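Local coordinates for protein tryptophanyl-tRNA synthetase (Thermus thermophilus, PDB 2EL7) that probably attaches tryptophan to its cognate tRNA at the expense of ATP, working as a homodimeric class I aminoacyl-tRNA synthetase, at residues A[185-190]-A[244-249]. Sequence-based numbering, arbitrary orientation.
Sequences PRVPGI and LSYFAP
Tyr246, reaching out from the last turn of helix 239-247, meets Pro185, Val187 and Pro188 and makes every contact between segments 185-190 and 244-249, a good example of how one aromatic ring can join a helix to an extended loop. CG of Tyr246 stands anti to its carbonyl carbon (chi1 -62°), which sends the ring away from the helix with the hydroxyl foremost. Pro185 brings CB obliquely toward the ring carbon on one side of the hydroxyl-bearing carbon, 3.8 Å from Tyr246 CE2. The valine lies across the ring carbon on the other side: Val187 CG1 approaches Tyr246 CE1 to 3.7 Å, again on a slant. Because CG1 of Val187 is anti to the backbone N (chi1 -171°), CG2 falls anti to the carbonyl carbon, and both methyls come close to this same ring carbon. Pro188 points against the oncoming tyrosine and meets the ring at its edge, near the ring plane, with CD 3.4 Å from Tyr246 OH. The hydroxyl ends beside the loop, with Val187 CA 3.5 Å from Tyr246 OH and the carbonyl oxygen of Arg186 at 3.7 Å from it; no hydrogen bond links the two segments, and the join is largely apolar and of modest size. The Tyr246 side chain also touches Leu20 of helix 16-33, while Val187 packs on Ile16 of that helix and, through its backbone, bonds to Met196. Helix 239-247 has a polar tie to the loop as well, from Tyr243 OH to Pro188 O. Val187 is predicted to bind ATP, and Ile16 and Met196 belong to the predicted HIGH and KMSKS motifs, so the arrangement sits beside the signature nucleotide site of the class I synthetase fold, where the loop leading to KMSKS rests against helix 239-247.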
# COMPACT_ATOMS: atom_id res chain seq x y z
N PRO A 185 34.32 0.65 -11.48
CA PRO A 185 35.19 -0.42 -11.00
C PRO A 185 34.46 -1.38 -10.07
O PRO A 185 33.59 -0.98 -9.29
CB PRO A 185 36.29 0.33 -10.26
CG PRO A 185 36.26 1.70 -10.89
CD PRO A 185 34.81 1.96 -11.02
N ARG A 186 34.80 -2.66 -10.15
CA ARG A 186 34.20 -3.63 -9.25
C ARG A 186 35.26 -3.76 -8.16
O ARG A 186 36.24 -4.50 -8.29
CB ARG A 186 33.94 -4.96 -9.97
CG ARG A 186 33.23 -4.81 -11.34
CD ARG A 186 31.87 -4.05 -11.25
NE ARG A 186 31.42 -3.52 -12.55
CZ ARG A 186 31.08 -4.26 -13.61
NH1 ARG A 186 30.69 -3.67 -14.74
NH2 ARG A 186 31.11 -5.59 -13.54
N VAL A 187 35.07 -2.98 -7.09
CA VAL A 187 35.99 -2.90 -5.96
C VAL A 187 36.08 -4.10 -5.02
O VAL A 187 35.10 -4.48 -4.37
CB VAL A 187 35.69 -1.65 -5.13
CG1 VAL A 187 36.77 -1.44 -4.09
CG2 VAL A 187 35.57 -0.43 -6.06
N PRO A 188 37.27 -4.72 -4.93
CA PRO A 188 37.54 -5.88 -4.07
C PRO A 188 37.63 -5.57 -2.57
O PRO A 188 38.12 -4.51 -2.17
CB PRO A 188 38.86 -6.41 -4.63
CG PRO A 188 39.52 -5.18 -5.16
CD PRO A 188 38.38 -4.48 -5.86
N GLY A 189 37.17 -6.51 -1.75
CA GLY A 189 37.19 -6.33 -0.31
C GLY A 189 38.57 -6.44 0.32
O GLY A 189 39.50 -6.92 -0.31
N ILE A 190 38.70 -6.00 1.57
CA ILE A 190 40.00 -6.02 2.25
C ILE A 190 40.61 -7.41 2.47
O ILE A 190 41.83 -7.54 2.63
CB ILE A 190 39.93 -5.28 3.60
CG1 ILE A 190 39.05 -6.04 4.59
CG2 ILE A 190 39.39 -3.87 3.39
CD1 ILE A 190 38.89 -5.32 5.94
N LEU A 244 45.54 1.13 -5.17
CA LEU A 244 46.49 2.16 -5.57
C LEU A 244 46.06 2.81 -6.89
O LEU A 244 46.17 4.02 -7.06
CB LEU A 244 47.90 1.57 -5.72
CG LEU A 244 49.02 2.56 -6.08
CD1 LEU A 244 49.31 3.45 -4.89
CD2 LEU A 244 50.28 1.79 -6.47
N SER A 245 45.56 1.99 -7.80
CA SER A 245 45.12 2.44 -9.12
C SER A 245 43.94 3.42 -9.03
O SER A 245 43.85 4.39 -9.80
CB SER A 245 44.72 1.23 -9.96
OG SER A 245 45.74 0.25 -9.89
N TYR A 246 43.05 3.13 -8.09
CA TYR A 246 41.87 3.95 -7.87
C TYR A 246 42.20 5.35 -7.39
O TYR A 246 41.51 6.30 -7.76
CB TYR A 246 40.99 3.31 -6.79
CG TYR A 246 40.43 1.94 -7.11
CD1 TYR A 246 39.95 1.13 -6.08
CD2 TYR A 246 40.33 1.48 -8.42
CE1 TYR A 246 39.38 -0.10 -6.34
CE2 TYR A 246 39.76 0.22 -8.70
CZ TYR A 246 39.29 -0.56 -7.65
OH TYR A 246 38.75 -1.81 -7.88
N PHE A 247 43.25 5.49 -6.59
CA PHE A 247 43.60 6.78 -5.99
C PHE A 247 44.91 7.50 -6.25
O PHE A 247 45.18 8.51 -5.59
CB PHE A 247 43.45 6.66 -4.49
CG PHE A 247 42.18 6.04 -4.08
CD1 PHE A 247 42.13 4.69 -3.71
CD2 PHE A 247 40.99 6.78 -4.11
CE1 PHE A 247 40.94 4.09 -3.40
CE2 PHE A 247 39.78 6.18 -3.80
CZ PHE A 247 39.75 4.83 -3.44
N ALA A 248 45.73 7.01 -7.17
CA ALA A 248 47.00 7.66 -7.46
C ALA A 248 47.19 7.70 -8.96
O ALA A 248 46.78 6.77 -9.67
CB ALA A 248 48.13 6.91 -6.78
N PRO A 249 47.85 8.76 -9.47
CA PRO A 249 48.10 8.93 -10.91
C PRO A 249 48.77 7.75 -11.60
O PRO A 249 49.55 7.02 -10.99
CB PRO A 249 48.93 10.21 -10.96
CG PRO A 249 49.60 10.26 -9.61
CD PRO A 249 48.54 9.79 -8.68